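Local atomic coordinates of lipoprotein (Mycoplasma mycoides subsp. capri, PDB entry 7ADK), a protein that probably acts as a cell-surface serine peptidase of the chymotrypsin-like PA clan, in a mycoplasma family that includes immunoglobulin-cleaving proteases. Residues 290-295 with 457-462; 453-458 with 498-503. All coordinates share one frame; numbering follows the deposited sequence.

Overall arrangement
Interaction 1 is a strand pair of the curled antiparallel sheet of the peptidase region, consistent with one of the two beta-barrels of the PA clan; interaction 2 is the neighbouring loop contact packed on that sheet, and their centres are about 7 Å apart. Along the chain, strand 289-293 comes first, then the loop that links helix 449-452 to strand 461-467, and finally the 3-10 turn ahead of strand 503-507. D457 and G458 of the loop belong to both contacts. Y292 packs on I455, F462 on V503, and the L499 side chain against the backbone of S461 and F462. The two thus form one continuous patch, where loop and 3-10 turn pack against strands 289-293 and 461-467.

Interaction 1 (290-295 with 457-462); sequences EEYKTS and DGMVSF
Two backbone hydrogen bonds tie K293 to V460 and S461, where strand 461-467 begins antiparallel to 289-293. K293 N donates to S461 O (3.0 Å, N-H...O 174°), and K293 O accepts from V460 N at 2.8 Å. K293 and S461 form a hydrogen-bonded pair, and Y292 and F462 the next, non-hydrogen-bonded one. A CA-H...O contact from F462 CA to E291 O (3.5 Å) adds to the pairing. Beyond K293 the chain leaves the strand, and S295 CB comes to rest on V460 CG1.

The aromatic contact lies on the sheet face shared by Y292 and F462. Their side chains run side by side in the same direction, with ring planes 14° apart but slid so far that they barely overlap; the touch is between Y292 CE1 and F462 CD1 (3.4 Å). The M459 side chain crosses that of Y292 at a slant: CG lies anti to its backbone N (chi1 -170°), and a bend at the end of the chain sets CE 3.4 Å from Y292 CD1. With SD 4.9 Å from the ring centroid, this is an oblique Met-aromatic contact. Y292 OH makes a weak bond to OE1 of E290.

The other sheet face carries K293 and S461, where K293 CB lies 3.5 Å from S461 OG; the lysine chain then extends away to Q419. E291 forms a salt bridge with K488.

Strand 289-293 is flanked by strands 461-467 and 421-433, hydrogen-bonding to both. Y292 and F462 both pack on V503; on strand 541-546, Y292 meets V543 and F462 meets V545.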
ATOM      1  N   GLU B 290       2.765  -9.750  16.787  1.00 56.92           N
ATOM      2  CA  GLU B 290       2.074 -10.826  17.510  1.00 56.92           C
ATOM      3  C   GLU B 290       0.581 -10.570  17.649  1.00 56.92           C
ATOM      4  O   GLU B 290       0.138  -9.422  17.745  1.00 56.92           O
ATOM      5  CB  GLU B 290       2.762 -11.126  18.851  1.00 56.92           C
ATOM      6  CG  GLU B 290       2.806  -9.903  19.782  1.00 56.92           C
ATOM      7  CD  GLU B 290       2.771 -10.236  21.279  1.00 56.92           C
ATOM      8  OE1 GLU B 290       2.839 -11.434  21.653  1.00 56.92           O
ATOM      9  OE2 GLU B 290       2.648  -9.283  22.084  1.00 56.92           O
ATOM     10  N   GLU B 291      -0.181 -11.663  17.681  1.00 57.32           N
ATOM     11  CA  GLU B 291      -1.634 -11.703  17.805  1.00 57.32           C
ATOM     12  C   GLU B 291      -2.040 -12.681  18.915  1.00 57.32           C
ATOM     13  O   GLU B 291      -1.534 -13.800  18.974  1.00 57.32           O
ATOM     14  CB  GLU B 291      -2.298 -12.127  16.481  1.00 57.32           C
ATOM     15  CG  GLU B 291      -2.020 -11.245  15.245  1.00 57.32           C
ATOM     16  CD  GLU B 291      -1.075 -11.890  14.202  1.00 57.32           C
ATOM     17  OE1 GLU B 291       0.065 -12.264  14.542  1.00 57.32           O
ATOM     18  OE2 GLU B 291      -1.471 -12.013  13.016  1.00 57.32           O
ATOM     19  N   TYR B 292      -2.998 -12.290  19.754  1.00 62.96           N
ATOM     20  CA  TYR B 292      -3.703 -13.170  20.684  1.00 62.96           C
ATOM     21  C   TYR B 292      -5.200 -13.158  20.368  1.00 62.96           C
ATOM     22  O   TYR B 292      -5.810 -12.096  20.427  1.00 62.96           O
ATOM     23  CB  TYR B 292      -3.487 -12.701  22.124  1.00 62.96           C
ATOM     24  CG  TYR B 292      -2.053 -12.696  22.590  1.00 62.96           C
ATOM     25  CD1 TYR B 292      -1.387 -13.917  22.726  1.00 62.96           C
ATOM     26  CD2 TYR B 292      -1.381 -11.485  22.858  1.00 62.96           C
ATOM     27  CE1 TYR B 292      -0.064 -13.968  23.167  1.00 62.96           C
ATOM     28  CE2 TYR B 292      -0.027 -11.536  23.258  1.00 62.96           C
ATOM     29  CZ  TYR B 292       0.628 -12.769  23.411  1.00 62.96           C
ATOM     30  OH  TYR B 292       1.944 -12.821  23.709  1.00 62.96           O
ATOM     31  N   LYS B 293      -5.794 -14.306  20.041  1.00 67.61           N
ATOM     32  CA  LYS B 293      -7.196 -14.385  19.623  1.00 67.61           C
ATOM     33  C   LYS B 293      -8.054 -15.000  20.728  1.00 67.61           C
ATOM     34  O   LYS B 293      -7.732 -16.065  21.249  1.00 67.61           O
ATOM     35  CB  LYS B 293      -7.268 -15.122  18.275  1.00 67.61           C
ATOM     36  CG  LYS B 293      -8.321 -14.489  17.357  1.00 67.61           C
ATOM     37  CD  LYS B 293      -8.417 -15.195  15.994  1.00 67.61           C
ATOM     38  CE  LYS B 293      -9.278 -14.382  15.008  1.00 67.61           C
ATOM     39  NZ  LYS B 293      -9.756 -15.202  13.862  1.00 67.61           N
ATOM     40  N   THR B 294      -9.126 -14.323  21.125  1.00 77.13           N
ATOM     41  CA  THR B 294      -9.944 -14.653  22.314  1.00 77.13           C
ATOM     42  C   THR B 294     -11.275 -15.345  22.006  1.00 77.13           C
ATOM     43  O   THR B 294     -11.893 -15.889  22.915  1.00 77.13           O
ATOM     44  CB  THR B 294     -10.232 -13.384  23.133  1.00 77.13           C
ATOM     45  OG1 THR B 294     -10.740 -12.396  22.282  1.00 77.13           O
ATOM     46  CG2 THR B 294      -8.990 -12.853  23.813  1.00 77.13           C
ATOM     47  N   SER B 295     -11.720 -15.373  20.748  1.00 84.00           N
ATOM     48  CA  SER B 295     -13.037 -15.911  20.331  1.00 84.00           C
ATOM     49  C   SER B 295     -14.267 -15.234  20.958  1.00 84.00           C
ATOM     50  O   SER B 295     -15.265 -15.893  21.238  1.00 84.00           O
ATOM     51  CB  SER B 295     -13.106 -17.438  20.442  1.00 84.00           C
ATOM     52  OG  SER B 295     -14.214 -17.960  19.744  1.00 84.00           O
ATOM     53  N   ASP B 457      -7.226 -16.414  29.715  1.00 85.07           N
ATOM     54  CA  ASP B 457      -7.429 -17.876  29.778  1.00 85.07           C
ATOM     55  C   ASP B 457      -8.357 -18.438  28.683  1.00 85.07           C
ATOM     56  O   ASP B 457      -8.230 -19.603  28.302  1.00 85.07           O
ATOM     57  CB  ASP B 457      -7.933 -18.323  31.159  1.00 85.07           C
ATOM     58  CG  ASP B 457      -7.002 -17.961  32.318  1.00 85.07           C
ATOM     59  OD1 ASP B 457      -6.838 -16.758  32.615  1.00 85.07           O
ATOM     60  OD2 ASP B 457      -6.488 -18.893  32.979  1.00 85.07           O
ATOM     61  N   GLY B 458      -9.265 -17.640  28.124  1.00 81.70           N
ATOM     62  CA  GLY B 458     -10.173 -18.058  27.053  1.00 81.70           C
ATOM     63  C   GLY B 458      -9.557 -18.092  25.648  1.00 81.70           C
ATOM     64  O   GLY B 458     -10.282 -18.191  24.664  1.00 81.70           O
ATOM     65  N   MET B 459      -8.236 -17.960  25.516  1.00 72.96           N
ATOM     66  CA  MET B 459      -7.549 -17.748  24.237  1.00 72.96           C
ATOM     67  C   MET B 459      -7.571 -18.978  23.318  1.00 72.96           C
ATOM     68  O   MET B 459      -7.273 -20.090  23.751  1.00 72.96           O
ATOM     69  CB  MET B 459      -6.126 -17.280  24.528  1.00 72.96           C
ATOM     70  CG  MET B 459      -5.385 -16.790  23.298  1.00 72.96           C
ATOM     71  SD  MET B 459      -3.602 -16.707  23.518  1.00 72.96           S
ATOM     72  CE  MET B 459      -3.475 -15.599  24.897  1.00 72.96           C
ATOM     73  N   VAL B 460      -7.887 -18.783  22.036  1.00 70.69           N
ATOM     74  CA  VAL B 460      -8.001 -19.853  21.031  1.00 70.69           C
ATOM     75  C   VAL B 460      -6.760 -20.013  20.160  1.00 70.69           C
ATOM     76  O   VAL B 460      -6.496 -21.114  19.694  1.00 70.69           O
ATOM     77  CB  VAL B 460      -9.259 -19.704  20.161  1.00 70.69           C
ATOM     78  CG1 VAL B 460     -10.507 -19.870  21.011  1.00 70.69           C
ATOM     79  CG2 VAL B 460      -9.353 -18.411  19.372  1.00 70.69           C
ATOM     80  N   SER B 461      -5.985 -18.952  19.946  1.00 63.85           N
ATOM     81  CA  SER B 461      -4.708 -19.019  19.221  1.00 63.85           C
ATOM     82  C   SER B 461      -3.761 -17.860  19.536  1.00 63.85           C
ATOM     83  O   SER B 461      -4.176 -16.794  19.971  1.00 63.85           O
ATOM     84  CB  SER B 461      -4.915 -19.146  17.705  1.00 63.85           C
ATOM     85  OG  SER B 461      -5.551 -17.983  17.213  1.00 63.85           O
ATOM     86  N   PHE B 462      -2.472 -18.110  19.331  1.00 60.11           N
ATOM     87  CA  PHE B 462      -1.332 -17.211  19.520  1.00 60.11           C
ATOM     88  C   PHE B 462      -0.488 -17.279  18.262  1.00 60.11           C
ATOM     89  O   PHE B 462      -0.292 -18.360  17.725  1.00 60.11           O
ATOM     90  CB  PHE B 462      -0.571 -17.663  20.779  1.00 60.11           C
ATOM     91  CG  PHE B 462       0.904 -17.316  20.836  1.00 60.11           C
ATOM     92  CD1 PHE B 462       1.300 -15.976  20.819  1.00 60.11           C
ATOM     93  CD2 PHE B 462       1.872 -18.349  20.893  1.00 60.11           C
ATOM     94  CE1 PHE B 462       2.666 -15.659  20.870  1.00 60.11           C
ATOM     95  CE2 PHE B 462       3.242 -18.027  20.991  1.00 60.11           C
ATOM     96  CZ  PHE B 462       3.630 -16.682  20.983  1.00 60.11           C
TER

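Interaction 2 (453-458 with 498-503); sequences KGIKDG and KLEDAV
I455 and D457 of an irregular loop meet E500 at the 3-10 turn 499-501, which leads into strand 503-507 of the curled antiparallel sheet. Apolar contact comes from the two ends of the I455 side chain. CG2, anti to its own backbone N, lies 3.7 Å from E500 CG, where the two side chains pass at an oblique angle; the I455 and V503 side chains cross at about a right angle, CD1 of I455 reaching CG1 of V503 at 4.0 Å. I455 and V503 also pack on V543 and Y292, so this end of the loop closes onto the sheet.

The more exposed side of the contact is polar. The carboxylates of D457 and E500 lie close together, their planes 66° apart; E500 OE2 also has a salt bridge to K732, which may ease the like charges.

Hydrogen bonds set the turn itself: D501 N donates to K498 O, and D501 OD2 in return accepts from K498 N, which lies above its carboxylate plane at 3.1 Å. L499 O accepts from both A502 N and V503 N. The K498 chain bends twice, at chi2 and chi3, which turns NZ toward D457, where it makes a weak 2.9 Å bond to the backbone O.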
ATOM      1  N   LYS B 453      -1.523  -7.880  28.486  1.00 64.84           N
ATOM      2  CA  LYS B 453      -2.843  -8.207  29.059  1.00 64.84           C
ATOM      3  C   LYS B 453      -3.824  -8.880  28.086  1.00 64.84           C
ATOM      4  O   LYS B 453      -4.856  -9.372  28.522  1.00 64.84           O
ATOM      5  CB  LYS B 453      -3.449  -7.027  29.838  1.00 64.84           C
ATOM      6  CG  LYS B 453      -4.230  -5.955  29.063  1.00 64.84           C
ATOM      7  CD  LYS B 453      -4.953  -5.015  30.047  1.00 64.84           C
ATOM      8  CE  LYS B 453      -5.886  -4.008  29.359  1.00 64.84           C
ATOM      9  NZ  LYS B 453      -6.797  -3.334  30.314  1.00 64.84           N
ATOM     10  N   GLY B 454      -3.500  -8.960  26.797  1.00 66.60           N
ATOM     11  CA  GLY B 454      -4.222  -9.788  25.840  1.00 66.60           C
ATOM     12  C   GLY B 454      -4.038 -11.287  26.064  1.00 66.60           C
ATOM     13  O   GLY B 454      -4.809 -12.088  25.542  1.00 66.60           O
ATOM     14  N   ILE B 455      -3.043 -11.699  26.854  1.00 69.66           N
ATOM     15  CA  ILE B 455      -2.892 -13.078  27.312  1.00 69.66           C
ATOM     16  C   ILE B 455      -3.974 -13.372  28.367  1.00 69.66           C
ATOM     17  O   ILE B 455      -3.823 -13.025  29.534  1.00 69.66           O
ATOM     18  CB  ILE B 455      -1.453 -13.373  27.801  1.00 69.66           C
ATOM     19  CG1 ILE B 455      -0.370 -13.034  26.758  1.00 69.66           C
ATOM     20  CG2 ILE B 455      -1.313 -14.847  28.171  1.00 69.66           C
ATOM     21  CD1 ILE B 455       1.045 -13.080  27.290  1.00 69.66           C
ATOM     22  N   LYS B 456      -5.080 -13.996  27.948  1.00 76.77           N
ATOM     23  CA  LYS B 456      -6.274 -14.361  28.734  1.00 76.77           C
ATOM     24  C   LYS B 456      -6.525 -15.871  28.722  1.00 76.77           C
ATOM     25  O   LYS B 456      -6.103 -16.556  27.789  1.00 76.77           O
ATOM     26  CB  LYS B 456      -7.513 -13.641  28.184  1.00 76.77           C
ATOM     27  CG  LYS B 456      -7.441 -12.112  28.216  1.00 76.77           C
ATOM     28  CD  LYS B 456      -8.804 -11.541  27.849  1.00 76.77           C
ATOM     29  CE  LYS B 456      -8.831 -10.024  27.871  1.00 76.77           C
ATOM     30  NZ  LYS B 456     -10.144  -9.476  27.646  1.00 76.77           N
ATOM     31  N   ASP B 457      -7.226 -16.414  29.715  1.00 85.07           N
ATOM     32  CA  ASP B 457      -7.429 -17.876  29.778  1.00 85.07           C
ATOM     33  C   ASP B 457      -8.357 -18.438  28.683  1.00 85.07           C
ATOM     34  O   ASP B 457      -8.230 -19.603  28.302  1.00 85.07           O
ATOM     35  CB  ASP B 457      -7.933 -18.323  31.159  1.00 85.07           C
ATOM     36  CG  ASP B 457      -7.002 -17.961  32.318  1.00 85.07           C
ATOM     37  OD1 ASP B 457      -6.838 -16.758  32.615  1.00 85.07           O
ATOM     38  OD2 ASP B 457      -6.488 -18.893  32.979  1.00 85.07           O
ATOM     39  N   GLY B 458      -9.265 -17.640  28.124  1.00 81.70           N
ATOM     40  CA  GLY B 458     -10.173 -18.058  27.053  1.00 81.70           C
ATOM     41  C   GLY B 458      -9.557 -18.092  25.648  1.00 81.70           C
ATOM     42  O   GLY B 458     -10.282 -18.191  24.664  1.00 81.70           O
ATOM     43  N   LYS B 498      -4.391 -25.588  27.830  1.00 81.91           N
ATOM     44  CA  LYS B 498      -4.626 -24.137  27.781  1.00 81.91           C
ATOM     45  C   LYS B 498      -3.413 -23.413  27.193  1.00 81.91           C
ATOM     46  O   LYS B 498      -2.274 -23.809  27.410  1.00 81.91           O
ATOM     47  CB  LYS B 498      -5.002 -23.619  29.179  1.00 81.91           C
ATOM     48  CG  LYS B 498      -6.242 -24.270  29.824  1.00 81.91           C
ATOM     49  CD  LYS B 498      -7.569 -24.060  29.086  1.00 81.91           C
ATOM     50  CE  LYS B 498      -7.990 -22.590  29.067  1.00 81.91           C
ATOM     51  NZ  LYS B 498      -9.248 -22.361  28.340  1.00 81.91           N
ATOM     52  N   LEU B 499      -3.632 -22.336  26.448  1.00 75.88           N
ATOM     53  CA  LEU B 499      -2.546 -21.611  25.782  1.00 75.88           C
ATOM     54  C   LEU B 499      -1.661 -20.822  26.770  1.00 75.88           C
ATOM     55  O   LEU B 499      -0.453 -20.713  26.560  1.00 75.88           O
ATOM     56  CB  LEU B 499      -3.170 -20.786  24.639  1.00 75.88           C
ATOM     57  CG  LEU B 499      -2.315 -20.558  23.381  1.00 75.88           C
ATOM     58  CD1 LEU B 499      -1.581 -21.790  22.858  1.00 75.88           C
ATOM     59  CD2 LEU B 499      -3.238 -20.144  22.244  1.00 75.88           C
ATOM     60  N   GLU B 500      -2.210 -20.415  27.924  1.00 76.62           N
ATOM     61  CA  GLU B 500      -1.429 -19.926  29.071  1.00 76.62           C
ATOM     62  C   GLU B 500      -0.515 -20.958  29.752  1.00 76.62           C
ATOM     63  O   GLU B 500       0.398 -20.571  30.476  1.00 76.62           O
ATOM     64  CB  GLU B 500      -2.292 -19.261  30.158  1.00 76.62           C
ATOM     65  CG  GLU B 500      -2.684 -17.809  29.856  1.00 76.62           C
ATOM     66  CD  GLU B 500      -3.075 -17.050  31.138  1.00 76.62           C
ATOM     67  OE1 GLU B 500      -3.673 -17.634  32.047  1.00 76.62           O
ATOM     68  OE2 GLU B 500      -2.685 -15.889  31.321  1.00 76.62           O
ATOM     69  N   ASP B 501      -0.680 -22.262  29.535  1.00 75.59           N
ATOM     70  CA  ASP B 501       0.284 -23.237  30.057  1.00 75.59           C
ATOM     71  C   ASP B 501       1.661 -23.134  29.376  1.00 75.59           C
ATOM     72  O   ASP B 501       2.641 -23.647  29.911  1.00 75.59           O
ATOM     73  CB  ASP B 501      -0.260 -24.665  29.935  1.00 75.59           C
ATOM     74  CG  ASP B 501      -1.612 -24.904  30.606  1.00 75.59           C
ATOM     75  OD1 ASP B 501      -1.939 -24.199  31.583  1.00 75.59           O
ATOM     76  OD2 ASP B 501      -2.331 -25.838  30.183  1.00 75.59           O
ATOM     77  N   ALA B 502       1.750 -22.481  28.212  1.00 70.13           N
ATOM     78  CA  ALA B 502       2.952 -22.385  27.384  1.00 70.13           C
ATOM     79  C   ALA B 502       3.427 -20.938  27.109  1.00 70.13           C
ATOM     80  O   ALA B 502       4.602 -20.726  26.808  1.00 70.13           O
ATOM     81  CB  ALA B 502       2.655 -23.139  26.094  1.00 70.13           C
ATOM     82  N   VAL B 503       2.526 -19.950  27.173  1.00 67.24           N
ATOM     83  CA  VAL B 503       2.807 -18.512  26.996  1.00 67.24           C
ATOM     84  C   VAL B 503       2.353 -17.717  28.221  1.00 67.24           C
ATOM     85  O   VAL B 503       1.175 -17.737  28.562  1.00 67.24           O
ATOM     86  CB  VAL B 503       2.138 -17.967  25.724  1.00 67.24           C
ATOM     87  CG1 VAL B 503       2.362 -16.475  25.540  1.00 67.24           C
ATOM     88  CG2 VAL B 503       2.679 -18.656  24.488  1.00 67.24           C
TER